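Side-chain contacts in Non-structural protein 3 (Porcine deltacoronavirus, PDB 6LN0), which probably serves viral replication, joining a macro domain to a zinc-binding, papain-like cysteine peptidase thought to cut the viral polyprotein: residues A[271-276]-A[419-424]; A[251-256]-A[260-265]; A[224-229]-A[296-301]; A[240-245]-A[305-310]. All coordinates share one frame; numbering follows the deposited sequence.

Contact 1: residues A[271-276]-A[419-424]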
loop_
_atom_site.group_PDB
_atom_site.type_symbol
_atom_site.label_atom_id
_atom_site.label_comp_id
_atom_site.label_asym_id
_atom_site.label_seq_id
_atom_site.Cartn_x
_atom_site.Cartn_y
_atom_site.Cartn_z
ATOM N N ASN A 271 18.272 0.780 33.938
ATOM C CA ASN A 271 18.521 0.651 35.367
ATOM C C ASN A 271 17.457 -0.158 36.087
ATOM O O ASN A 271 17.353 -0.058 37.313
ATOM C CB ASN A 271 18.661 2.030 36.021
ATOM C CG ASN A 271 20.052 2.610 35.830
ATOM O OD1 ASN A 271 20.239 3.555 35.059
ATOM N ND2 ASN A 271 21.041 2.011 36.487
ATOM N N THR A 272 16.659 -0.931 35.366
ATOM C CA THR A 272 15.802 -1.929 35.985
ATOM C C THR A 272 16.344 -3.318 35.671
ATOM O O THR A 272 17.383 -3.485 35.032
ATOM C CB THR A 272 14.362 -1.823 35.503
ATOM O OG1 THR A 272 14.270 -2.501 34.253
ATOM C CG2 THR A 272 13.963 -0.387 35.323
ATOM N N ALA A 273 15.620 -4.332 36.127
ATOM C CA ALA A 273 16.067 -5.704 35.979
ATOM C C ALA A 273 15.229 -6.473 34.974
ATOM O O ALA A 273 15.334 -7.700 34.907
ATOM C CB ALA A 273 16.049 -6.406 37.335
ATOM N N TYR A 274 14.409 -5.782 34.187
ATOM C CA TYR A 274 13.441 -6.425 33.312
ATOM C C TYR A 274 14.126 -6.986 32.072
ATOM O O TYR A 274 15.199 -6.530 31.674
ATOM C CB TYR A 274 12.356 -5.431 32.897
ATOM C CG TYR A 274 11.560 -4.829 34.037
ATOM C CD1 TYR A 274 11.118 -5.612 35.098
ATOM C CD2 TYR A 274 11.248 -3.478 34.044
ATOM C CE1 TYR A 274 10.389 -5.057 36.131
ATOM C CE2 TYR A 274 10.529 -2.910 35.062
ATOM C CZ TYR A 274 10.091 -3.700 36.112
ATOM O OH TYR A 274 9.353 -3.137 37.143
ATOM N N GLN A 275 13.489 -7.984 31.455
ATOM C CA GLN A 275 13.972 -8.573 30.208
ATOM C C GLN A 275 12.873 -8.534 29.149
ATOM O O GLN A 275 11.794 -9.094 29.350
ATOM C CB GLN A 275 14.457 -10.014 30.410
ATOM C CG GLN A 275 14.658 -10.722 29.059
ATOM C CD GLN A 275 15.420 -12.028 29.150
ATOM O OE1 GLN A 275 15.367 -12.732 30.161
ATOM N NE2 GLN A 275 16.130 -12.369 28.075
ATOM N N PHE A 276 13.160 -7.895 28.020
ATOM C CA PHE A 276 12.205 -7.788 26.923
ATOM C C PHE A 276 11.793 -9.161 26.387
ATOM O O PHE A 276 12.585 -10.100 26.346
ATOM C CB PHE A 276 12.824 -6.994 25.777
ATOM C CG PHE A 276 12.922 -5.526 26.029
ATOM C CD1 PHE A 276 11.783 -4.773 26.277
ATOM C CD2 PHE A 276 14.159 -4.881 25.959
ATOM C CE1 PHE A 276 11.876 -3.407 26.481
ATOM C CE2 PHE A 276 14.266 -3.518 26.159
ATOM C CZ PHE A 276 13.125 -2.773 26.426
ATOM N N ALA A 419 8.795 9.572 36.537
ATOM C CA ALA A 419 8.827 8.124 36.661
ATOM C C ALA A 419 9.963 7.775 37.608
ATOM O O ALA A 419 10.991 8.452 37.607
ATOM C CB ALA A 419 9.026 7.445 35.297
ATOM N N THR A 420 9.772 6.718 38.398
ATOM C CA THR A 420 10.779 6.217 39.324
ATOM C C THR A 420 10.782 4.700 39.269
ATOM O O THR A 420 9.742 4.069 39.049
ATOM C CB THR A 420 10.513 6.657 40.778
ATOM O OG1 THR A 420 9.166 6.329 41.134
ATOM C CG2 THR A 420 10.723 8.161 40.955
ATOM N N TYR A 421 11.958 4.112 39.465
ATOM C CA TYR A 421 12.096 2.666 39.589
ATOM C C TYR A 421 12.440 2.306 41.029
ATOM O O TYR A 421 13.383 2.855 41.603
ATOM C CB TYR A 421 13.169 2.115 38.652
ATOM C CG TYR A 421 13.443 0.667 38.932
ATOM C CD1 TYR A 421 12.494 -0.306 38.611
ATOM C CD2 TYR A 421 14.614 0.263 39.564
ATOM C CE1 TYR A 421 12.706 -1.648 38.893
ATOM C CE2 TYR A 421 14.835 -1.078 39.845
ATOM C CZ TYR A 421 13.868 -2.028 39.491
ATOM O OH TYR A 421 14.057 -3.360 39.748
ATOM N N HIS A 422 11.687 1.375 41.599
ATOM C CA HIS A 422 11.828 0.952 42.987
ATOM C C HIS A 422 12.230 -0.519 43.001
ATOM O O HIS A 422 11.396 -1.396 42.771
ATOM C CB HIS A 422 10.532 1.165 43.748
ATOM C CG HIS A 422 9.923 2.523 43.559
ATOM N ND1 HIS A 422 10.072 3.544 44.480
ATOM C CD2 HIS A 422 9.125 3.015 42.579
ATOM C CE1 HIS A 422 9.405 4.609 44.066
ATOM N NE2 HIS A 422 8.820 4.313 42.916
ATOM N N ARG A 423 13.501 -0.807 43.259
ATOM C CA ARG A 423 13.892 -2.192 43.462
ATOM C C ARG A 423 13.350 -2.695 44.797
ATOM O O ARG A 423 13.075 -1.920 45.713
ATOM C CB ARG A 423 15.411 -2.333 43.436
ATOM C CG ARG A 423 16.087 -1.773 44.678
ATOM C CD ARG A 423 17.222 -2.681 45.132
ATOM N NE ARG A 423 17.951 -3.219 43.986
ATOM C CZ ARG A 423 19.125 -2.756 43.569
ATOM N NH1 ARG A 423 19.705 -1.745 44.212
ATOM N NH2 ARG A 423 19.717 -3.304 42.508
ATOM N N PHE A 424 13.208 -4.009 44.902
ATOM C CA PHE A 424 12.640 -4.657 46.082
ATOM C C PHE A 424 13.769 -5.302 46.889
ATOM O O PHE A 424 14.152 -6.445 46.630
ATOM C CB PHE A 424 11.593 -5.697 45.674
ATOM C CG PHE A 424 10.364 -5.110 45.059
ATOM C CD1 PHE A 424 10.038 -3.780 45.268
ATOM C CD2 PHE A 424 9.531 -5.882 44.273
ATOM C CE1 PHE A 424 8.894 -3.231 44.695
ATOM C CE2 PHE A 424 8.386 -5.335 43.689
ATOM C CZ PHE A 424 8.069 -4.012 43.904
#

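Contact 2: residues A[251-256]-A[260-265]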
loop_
_atom_site.group_PDB
_atom_site.type_symbol
_atom_site.label_atom_id
_atom_site.label_comp_id
_atom_site.label_asym_id
_atom_site.label_seq_id
_atom_site.Cartn_x
_atom_site.Cartn_y
_atom_site.Cartn_z
ATOM N N MET A 251 24.343 2.543 27.901
ATOM C CA MET A 251 24.437 3.025 26.519
ATOM C C MET A 251 23.404 4.134 26.314
ATOM O O MET A 251 22.199 3.893 26.405
ATOM C CB MET A 251 24.244 1.869 25.539
ATOM C CG MET A 251 24.487 2.247 24.078
ATOM S SD MET A 251 26.230 2.458 23.621
ATOM C CE MET A 251 26.744 0.764 23.394
ATOM N N HIS A 252 23.874 5.353 26.078
ATOM C CA HIS A 252 23.041 6.546 26.030
ATOM C C HIS A 252 22.771 6.956 24.592
ATOM O O HIS A 252 23.617 6.794 23.709
ATOM C CB HIS A 252 23.716 7.715 26.757
ATOM C CG HIS A 252 22.998 9.024 26.608
ATOM N ND1 HIS A 252 21.803 9.295 27.241
ATOM C CD2 HIS A 252 23.308 10.142 25.908
ATOM C CE1 HIS A 252 21.402 10.517 26.932
ATOM N NE2 HIS A 252 22.296 11.052 26.120
ATOM N N LEU A 253 21.605 7.539 24.368
ATOM C CA LEU A 253 21.217 7.978 23.039
ATOM C C LEU A 253 21.459 9.476 22.970
ATOM O O LEU A 253 20.693 10.253 23.547
ATOM C CB LEU A 253 19.762 7.627 22.739
ATOM C CG LEU A 253 19.224 8.044 21.370
ATOM C CD1 LEU A 253 19.704 7.108 20.275
ATOM C CD2 LEU A 253 17.719 8.099 21.381
ATOM N N LYS A 254 22.513 9.865 22.239
ATOM C CA LYS A 254 22.949 11.259 22.150
ATOM C C LYS A 254 21.789 12.176 21.782
ATOM O O LYS A 254 20.983 11.863 20.904
ATOM C CB LYS A 254 24.083 11.390 21.116
ATOM C CG LYS A 254 24.631 12.817 20.924
ATOM C CD LYS A 254 25.997 12.846 20.193
ATOM C CE LYS A 254 27.173 12.490 21.119
ATOM N NZ LYS A 254 28.531 12.833 20.571
ATOM N N GLN A 255 21.704 13.307 22.481
ATOM C CA GLN A 255 20.595 14.236 22.297
ATOM C C GLN A 255 20.554 14.744 20.854
ATOM O O GLN A 255 21.585 15.086 20.264
ATOM C CB GLN A 255 20.730 15.396 23.294
ATOM C CG GLN A 255 19.869 16.624 23.027
ATOM C CD GLN A 255 18.377 16.341 23.097
ATOM O OE1 GLN A 255 17.866 15.881 24.123
ATOM N NE2 GLN A 255 17.662 16.624 21.995
ATOM N N LYS A 256 19.350 14.775 20.280
ATOM C CA LYS A 256 19.168 15.115 18.872
ATOM C C LYS A 256 17.695 15.102 18.495
ATOM O O LYS A 256 16.975 14.161 18.845
ATOM C CB LYS A 256 19.917 14.131 17.974
ATOM C CG LYS A 256 19.651 14.313 16.490
ATOM C CD LYS A 256 20.779 13.716 15.684
ATOM C CE LYS A 256 20.293 13.228 14.344
ATOM N NZ LYS A 256 21.407 12.642 13.533
ATOM N N CYS A 260 14.822 13.431 23.543
ATOM C CA CYS A 260 15.215 13.210 24.937
ATOM C C CYS A 260 14.201 12.341 25.660
ATOM O O CYS A 260 14.583 11.520 26.505
ATOM C CB CYS A 260 15.433 14.550 25.664
ATOM S SG CYS A 260 14.036 15.701 25.642
ATOM N N PHE A 261 12.920 12.477 25.306
ATOM C CA PHE A 261 11.899 11.572 25.825
ATOM C C PHE A 261 12.217 10.107 25.549
ATOM O O PHE A 261 11.755 9.236 26.294
ATOM C CB PHE A 261 10.512 11.927 25.266
ATOM C CG PHE A 261 10.239 11.416 23.867
ATOM C CD1 PHE A 261 10.837 11.997 22.763
ATOM C CD2 PHE A 261 9.341 10.384 23.664
ATOM C CE1 PHE A 261 10.550 11.525 21.468
ATOM C CE2 PHE A 261 9.050 9.908 22.393
ATOM C CZ PHE A 261 9.661 10.482 21.292
ATOM N N VAL A 262 13.027 9.813 24.538
ATOM C CA VAL A 262 13.382 8.427 24.266
ATOM C C VAL A 262 14.567 8.002 25.117
ATOM O O VAL A 262 14.516 6.979 25.811
ATOM C CB VAL A 262 13.668 8.223 22.765
ATOM C CG1 VAL A 262 14.192 6.838 22.517
ATOM C CG2 VAL A 262 12.425 8.484 21.959
ATOM N N SER A 263 15.656 8.776 25.069
ATOM C CA SER A 263 16.824 8.485 25.902
ATOM C C SER A 263 16.458 8.404 27.381
ATOM O O SER A 263 16.950 7.528 28.094
ATOM C CB SER A 263 17.921 9.537 25.686
ATOM O OG SER A 263 17.379 10.850 25.727
ATOM N N ALA A 264 15.606 9.296 27.869
ATOM C CA ALA A 264 15.250 9.218 29.285
ATOM C C ALA A 264 14.509 7.909 29.590
ATOM O O ALA A 264 14.768 7.250 30.611
ATOM C CB ALA A 264 14.418 10.434 29.690
ATOM N N GLY A 265 13.611 7.492 28.696
ATOM C CA GLY A 265 12.884 6.254 28.931
ATOM C C GLY A 265 13.782 5.032 28.873
ATOM O O GLY A 265 13.742 4.178 29.763
#

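Contact 3: residues A[224-229]-A[296-301]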
loop_
_atom_site.group_PDB
_atom_site.type_symbol
_atom_site.label_atom_id
_atom_site.label_comp_id
_atom_site.label_asym_id
_atom_site.label_seq_id
_atom_site.Cartn_x
_atom_site.Cartn_y
_atom_site.Cartn_z
ATOM N N LEU A 224 5.728 -6.793 16.368
ATOM C CA LEU A 224 6.162 -5.528 16.946
ATOM C C LEU A 224 5.032 -4.764 17.622
ATOM O O LEU A 224 5.279 -3.674 18.146
ATOM C CB LEU A 224 6.786 -4.638 15.858
ATOM C CG LEU A 224 8.161 -5.065 15.355
ATOM C CD1 LEU A 224 8.724 -4.064 14.349
ATOM C CD2 LEU A 224 9.118 -5.240 16.510
ATOM N N ASP A 225 3.803 -5.296 17.588
ATOM C CA ASP A 225 2.632 -4.674 18.209
ATOM C C ASP A 225 2.253 -3.367 17.525
ATOM O O ASP A 225 1.859 -2.406 18.187
ATOM C CB ASP A 225 2.848 -4.423 19.701
ATOM C CG ASP A 225 2.267 -5.492 20.554
ATOM O OD1 ASP A 225 1.803 -6.497 19.973
ATOM O OD2 ASP A 225 2.281 -5.328 21.803
ATOM N N LEU A 226 2.378 -3.309 16.211
ATOM C CA LEU A 226 2.013 -2.101 15.490
ATOM C C LEU A 226 0.903 -2.412 14.505
ATOM O O LEU A 226 0.901 -3.472 13.878
ATOM C CB LEU A 226 3.212 -1.503 14.746
ATOM C CG LEU A 226 4.564 -1.428 15.449
ATOM C CD1 LEU A 226 5.605 -0.915 14.467
ATOM C CD2 LEU A 226 4.514 -0.558 16.706
ATOM N N ASN A 227 -0.039 -1.486 14.363
ATOM C CA ASN A 227 -0.870 -1.502 13.169
ATOM C C ASN A 227 -0.050 -0.998 11.985
ATOM O O ASN A 227 1.145 -0.709 12.103
ATOM C CB ASN A 227 -2.142 -0.681 13.374
ATOM C CG ASN A 227 -1.878 0.793 13.642
ATOM O OD1 ASN A 227 -1.156 1.468 12.902
ATOM N ND2 ASN A 227 -2.529 1.316 14.674
ATOM N N LEU A 228 -0.701 -0.861 10.830
ATOM C CA LEU A 228 0.044 -0.637 9.593
ATOM C C LEU A 228 0.514 0.802 9.459
ATOM O O LEU A 228 1.593 1.045 8.906
ATOM C CB LEU A 228 -0.807 -1.022 8.384
ATOM C CG LEU A 228 -1.086 -2.518 8.246
ATOM C CD1 LEU A 228 -1.687 -2.829 6.883
ATOM C CD2 LEU A 228 0.169 -3.327 8.470
ATOM N N GLN A 229 -0.304 1.769 9.889
ATOM C CA GLN A 229 0.165 3.146 9.982
ATOM C C GLN A 229 1.462 3.203 10.781
ATOM O O GLN A 229 2.479 3.737 10.318
ATOM C CB GLN A 229 -0.892 4.029 10.650
ATOM C CG GLN A 229 -2.092 4.354 9.803
ATOM C CD GLN A 229 -3.256 3.396 10.031
ATOM O OE1 GLN A 229 -3.079 2.166 10.070
ATOM N NE2 GLN A 229 -4.456 3.955 10.183
ATOM N N VAL A 296 14.915 2.338 18.314
ATOM C CA VAL A 296 14.409 3.701 18.441
ATOM C C VAL A 296 13.217 3.927 17.528
ATOM O O VAL A 296 12.247 4.604 17.902
ATOM C CB VAL A 296 15.536 4.712 18.145
ATOM C CG1 VAL A 296 14.969 6.093 18.065
ATOM C CG2 VAL A 296 16.600 4.660 19.255
ATOM N N ALA A 297 13.289 3.412 16.297
ATOM C CA ALA A 297 12.164 3.543 15.376
ATOM C C ALA A 297 10.929 2.843 15.933
ATOM O O ALA A 297 9.812 3.374 15.871
ATOM C CB ALA A 297 12.537 2.980 14.007
ATOM N N TRP A 298 11.116 1.662 16.504
ATOM C CA TRP A 298 10.023 1.018 17.215
ATOM C C TRP A 298 9.455 1.909 18.321
ATOM O O TRP A 298 8.241 1.919 18.551
ATOM C CB TRP A 298 10.498 -0.318 17.780
ATOM C CG TRP A 298 9.433 -1.045 18.515
ATOM C CD1 TRP A 298 8.312 -1.653 17.982
ATOM C CD2 TRP A 298 9.369 -1.257 19.928
ATOM N NE1 TRP A 298 7.569 -2.230 18.988
ATOM C CE2 TRP A 298 8.193 -2.007 20.188
ATOM C CE3 TRP A 298 10.189 -0.899 20.994
ATOM C CZ2 TRP A 298 7.821 -2.382 21.474
ATOM C CZ3 TRP A 298 9.820 -1.286 22.276
ATOM C CH2 TRP A 298 8.654 -2.016 22.504
ATOM N N ILE A 299 10.299 2.665 19.029
ATOM C CA ILE A 299 9.757 3.504 20.098
ATOM C C ILE A 299 8.888 4.598 19.510
ATOM O O ILE A 299 7.785 4.870 20.000
ATOM C CB ILE A 299 10.870 4.105 20.973
ATOM C CG1 ILE A 299 11.794 3.024 21.492
ATOM C CG2 ILE A 299 10.263 4.907 22.102
ATOM C CD1 ILE A 299 11.476 2.566 22.788
ATOM N N TYR A 300 9.380 5.254 18.462
ATOM C CA TYR A 300 8.625 6.349 17.864
ATOM C C TYR A 300 7.303 5.871 17.284
ATOM O O TYR A 300 6.277 6.547 17.433
ATOM C CB TYR A 300 9.441 7.018 16.771
ATOM C CG TYR A 300 10.312 8.167 17.237
ATOM C CD1 TYR A 300 9.829 9.463 17.228
ATOM C CD2 TYR A 300 11.631 7.951 17.643
ATOM C CE1 TYR A 300 10.617 10.513 17.611
ATOM C CE2 TYR A 300 12.422 8.990 18.025
ATOM C CZ TYR A 300 11.910 10.278 18.015
ATOM O OH TYR A 300 12.692 11.340 18.405
ATOM N N ALA A 301 7.305 4.714 16.602
ATOM C CA ALA A 301 6.068 4.223 15.985
ATOM C C ALA A 301 5.075 3.723 17.033
ATOM O O ALA A 301 3.860 3.869 16.865
ATOM C CB ALA A 301 6.373 3.106 14.982
#

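Contact 4: residues A[240-245]-A[305-310]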
loop_
_atom_site.group_PDB
_atom_site.type_symbol
_atom_site.label_atom_id
_atom_site.label_comp_id
_atom_site.label_asym_id
_atom_site.label_seq_id
_atom_site.Cartn_x
_atom_site.Cartn_y
_atom_site.Cartn_z
ATOM N N HIS A 240 16.784 6.920 10.029
ATOM C CA HIS A 240 17.419 7.999 10.777
ATOM C C HIS A 240 18.766 7.551 11.315
ATOM O O HIS A 240 18.910 6.435 11.823
ATOM C CB HIS A 240 16.523 8.438 11.928
ATOM C CG HIS A 240 16.537 9.908 12.171
ATOM N ND1 HIS A 240 17.098 10.468 13.303
ATOM C CD2 HIS A 240 16.059 10.940 11.435
ATOM C CE1 HIS A 240 16.953 11.781 13.259
ATOM N NE2 HIS A 240 16.327 12.093 12.137
ATOM N N LYS A 241 19.762 8.418 11.198
ATOM C CA LYS A 241 21.071 8.147 11.791
ATOM C C LYS A 241 21.106 8.711 13.209
ATOM O O LYS A 241 20.735 9.867 13.432
ATOM C CB LYS A 241 22.199 8.734 10.930
ATOM C CG LYS A 241 22.148 8.284 9.442
ATOM C CD LYS A 241 23.532 8.324 8.751
ATOM C CE LYS A 241 23.434 8.232 7.212
ATOM N NZ LYS A 241 23.813 6.890 6.637
ATOM N N TRP A 242 21.507 7.883 14.168
ATOM C CA TRP A 242 21.676 8.311 15.551
ATOM C C TRP A 242 23.081 7.986 16.023
ATOM O O TRP A 242 23.789 7.173 15.424
ATOM C CB TRP A 242 20.712 7.619 16.517
ATOM C CG TRP A 242 19.274 7.588 16.148
ATOM C CD1 TRP A 242 18.604 6.539 15.589
ATOM C CD2 TRP A 242 18.298 8.620 16.365
ATOM N NE1 TRP A 242 17.282 6.862 15.428
ATOM C CE2 TRP A 242 17.067 8.133 15.894
ATOM C CE3 TRP A 242 18.347 9.905 16.900
ATOM C CZ2 TRP A 242 15.896 8.887 15.939
ATOM C CZ3 TRP A 242 17.183 10.654 16.941
ATOM C CH2 TRP A 242 15.975 10.143 16.468
ATOM N N VAL A 243 23.464 8.590 17.146
ATOM C CA VAL A 243 24.708 8.253 17.827
ATOM C C VAL A 243 24.370 7.742 19.225
ATOM O O VAL A 243 23.639 8.402 19.978
ATOM C CB VAL A 243 25.657 9.468 17.876
ATOM C CG1 VAL A 243 26.635 9.373 19.062
ATOM C CG2 VAL A 243 26.386 9.637 16.525
ATOM N N VAL A 244 24.882 6.559 19.563
ATOM C CA VAL A 244 24.783 6.041 20.921
ATOM C C VAL A 244 26.190 5.912 21.493
ATOM O O VAL A 244 27.181 5.839 20.763
ATOM C CB VAL A 244 24.031 4.697 21.008
ATOM C CG1 VAL A 244 22.535 4.944 21.038
ATOM C CG2 VAL A 244 24.432 3.790 19.860
ATOM N N SER A 245 26.259 5.834 22.822
ATOM C CA SER A 245 27.481 6.173 23.548
ATOM C C SER A 245 27.421 5.570 24.945
ATOM O O SER A 245 26.474 5.856 25.682
ATOM C CB SER A 245 27.611 7.697 23.622
ATOM O OG SER A 245 28.756 8.076 24.336
ATOM N N ARG A 305 4.850 9.161 17.420
ATOM C CA ARG A 305 5.607 10.389 17.280
ATOM C C ARG A 305 6.362 10.354 15.967
ATOM O O ARG A 305 6.579 9.291 15.383
ATOM C CB ARG A 305 6.608 10.573 18.429
ATOM C CG ARG A 305 5.989 10.457 19.784
ATOM C CD ARG A 305 5.046 11.609 20.030
ATOM N NE ARG A 305 4.553 11.551 21.396
ATOM C CZ ARG A 305 3.668 12.398 21.903
ATOM N NH1 ARG A 305 3.179 13.370 21.137
ATOM N NH2 ARG A 305 3.278 12.275 23.171
ATOM N N ARG A 306 6.795 11.524 15.526
ATOM C CA ARG A 306 7.723 11.624 14.417
ATOM C C ARG A 306 9.017 12.258 14.903
ATOM O O ARG A 306 9.018 13.112 15.791
ATOM C CB ARG A 306 7.126 12.430 13.267
ATOM C CG ARG A 306 5.703 12.011 12.896
ATOM C CD ARG A 306 5.613 10.512 12.569
ATOM N NE ARG A 306 6.499 10.117 11.469
ATOM C CZ ARG A 306 6.170 10.151 10.175
ATOM N NH1 ARG A 306 4.965 10.563 9.800
ATOM N NH2 ARG A 306 7.051 9.767 9.258
ATOM N N VAL A 307 10.127 11.817 14.318
ATOM C CA VAL A 307 11.426 12.374 14.661
ATOM C C VAL A 307 11.420 13.880 14.452
ATOM O O VAL A 307 10.975 14.382 13.412
ATOM C CB VAL A 307 12.511 11.686 13.828
ATOM C CG1 VAL A 307 12.814 10.332 14.416
ATOM C CG2 VAL A 307 12.029 11.520 12.405
ATOM N N GLY A 308 11.916 14.611 15.448
ATOM C CA GLY A 308 11.821 16.055 15.466
ATOM C C GLY A 308 10.767 16.505 16.455
ATOM O O GLY A 308 10.927 17.508 17.157
ATOM N N GLU A 309 9.683 15.740 16.521
ATOM C CA GLU A 309 8.622 15.958 17.490
ATOM C C GLU A 309 9.087 15.496 18.860
ATOM O O GLU A 309 9.948 14.613 18.986
ATOM C CB GLU A 309 7.382 15.186 17.053
ATOM C CG GLU A 309 6.077 15.422 17.748
ATOM C CD GLU A 309 5.004 14.542 17.104
ATOM O OE1 GLU A 309 5.356 13.817 16.129
ATOM O OE2 GLU A 309 3.833 14.562 17.562
ATOM N N MET A 310 8.524 16.114 19.892
ATOM C CA MET A 310 8.888 15.820 21.268
ATOM C C MET A 310 7.722 15.088 21.909
ATOM O O MET A 310 6.562 15.480 21.726
ATOM C CB MET A 310 9.239 17.098 22.040
ATOM C CG MET A 310 9.764 16.842 23.469
ATOM S SD MET A 310 8.592 17.404 24.693
ATOM C CE MET A 310 9.287 16.755 26.198
#

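Contact 1: residues A[271-276]-A[419-424]
An ST turn in the loop between helix 260-270 and helix 278-287 presents Thr272 to the ring of Tyr421 on strand 416-423. Thr272 CG2 sits over one face of that ring in a CH-pi contact, 3.9 Å from the centroid of Tyr421 and 24° off the ring normal, and is closest to CD1. The hydroxyl of Thr272 faces its own backbone instead: OG1 accepts a nearly straight bond of 3.3 Å from Tyr274 N, and it is also bonded to Phe269 O, which ties the turn to the end of the preceding helix. In the peptidase this loop belongs to the helical part, whereas strand 416-423 lies in the mixed sheet that runs on to the zinc-bearing strands, and so Tyr421 bridges the two. With CG anti to the backbone N (chi1 172°), Tyr421 sends its ring out from the strand to the loop; Arg423 N lies 3.7 Å above the face opposite Thr272. Tyr274 comes to the ring edge, its OH 4.1 Å from Tyr421 CE1 and weakly bonded to Gly376 O. Asn271 O approaches Tyr421 CD2 obliquely, at 3.6 Å.

Contact 2: residues A[251-256]-A[260-265]
Leu253 and Ser263 face each other directly, CB to CB at 4.0 Å, where the end of strand 250-253 runs back along the first turns of helix 260-270. The short axes are 7.8 Å apart and nearly antiparallel, at 164°. Ser263 offers the strand its methylene and not its hydroxyl: CB packs 3.6 Å from Leu253 O, while OG, turned back between the backbone N and the carbonyl carbon (chi1 47°), donates to Cys260 O over 3.0 Å. That carbonyl also takes the helical bond from Ala264 N, and the serine donor comes to it tilted 25° from the carbonyl plane. The imidazole of His252 meets the same methylene obliquely, with CE1 3.8 Å from Ser263 CB; its ND1 is bonded to Asn267 one turn further along the helix. From Leu253 the branch CD2 reaches across to Val262 CG1, the two side chains lying aslant at 3.9 Å, and Leu253 also packs on Val296 of helix 293-302. Beyond the strand the chain of Gln255, bent at chi2, brings OE1 to within 3.2 Å of Cys260 CB, a polar-to-methylene contact. Cys260 heads the helix and touches His398 and Cys399 of strand 398-402. A cysteine at the start of a buried helix, with a histidine from the sheet half beside it and a glutamine a few residues earlier, is consistent with the active-site cleft of papain-like peptidases.

Contact 3: residues A[224-229]-A[296-301]
Trp298, on helix 293-302, meets the chain that joins helix 215-223 to helix 228-237 through both polar and apolar atoms of its indole. Its NE1 donates to Leu224 O over 2.8 Å, with an N-H...O angle of 164°. The oxygen lies practically in the indole plane, and the N-H in turn arrives in the carbonyl plane on a lone pair, so the bond favours one rotation of the ring. Trp298 CG stands anti to the backbone N (chi1 -180°), which carries the five-membered ring out from the helix to this carbonyl. The pyrrole N-H, a polar group in a buried setting, is thereby satisfied. Leu224 adds its side chain to the same ring, with CD2 4.0 Å from Trp298 CD1. Just after the accepting carbonyl, Asp225, with positive phi, forms the Schellman motif that closes helix 215-223, and Asn227 is the N-cap of the next helix, its OD1 bonded to Gln230 N. Between these two caps Leu226 turns inward to helix 293-302 and divides its branches. CD2 approaches Trp298 CD1 obliquely at 4.2 Å, whereas CD1 packs 4.1 Å from Ala301 CB, three residues further along the helix. Ile280 and Leu283 of helix 278-287 touch both Leu224 and Trp298, and Leu319 and Leu320 of helix 313-322 add to the surroundings of the indole.

Contact 4: residues A[240-245]-A[305-310]
Apolar contacts carry the meeting of Val307 with His240 and Trp242. Val307 CG1 comes to the edge of the indole, close to its plane, 3.7 Å from Trp242 CZ2 and about as near to CH2. The same methyl lies above the centre of the His240 imidazole, 4.3 Å from its plane, while Val307 CG2 lies above the same face but displaced past its rim, 4.2 Å from His240 CD2. The two aromatic groups are themselves packed together, with His240 ND1 3.2 Å above one face of Trp242, so the valine fits against a pair of rings already set at an angle.

Hydrogen bonds shape the 305-310 loop itself. Arg306 to Glu309 form a type II turn, closed by Glu309 N to Arg306 O at 2.8 Å, with Gly308 taking the positive phi of its third position. Glu309 folds back so that OE1 accepts from Arg306 N at 2.8 Å, from above the carboxylate plane, while its OE2 makes a long salt bridge with Arg305, whose NH2 is bonded to Gln315. This suggests that the turn, with the Glu309 carboxylate on Arg306 N, helps to set the backbone beside Val307, and that the valine meets the rings through apolar, shape-dependent contact.

How the contacts relate
All four contacts lie in the peptidase part of the chain, away from the macro domain. Contacts 2 and 4, with centres about 8 Å apart, share the two-stranded sheet of 244-247 and 250-253. Contact 3 touches both: Tyr300 on helix 293-302 packs on Phe261 and Val262 of contact 2 and on the loop of contact 4. Contact 2 is nested in the loops closed by contacts 3 and 4, which cross each other and are both crossed by contact 1. Contact 1 stands apart, about 17 Å from contact 2 between centres. Helix 260-270 thus runs from contact 2, at the probable active-site cysteine, toward contact 1, where the helical part meets the eight-stranded sheet.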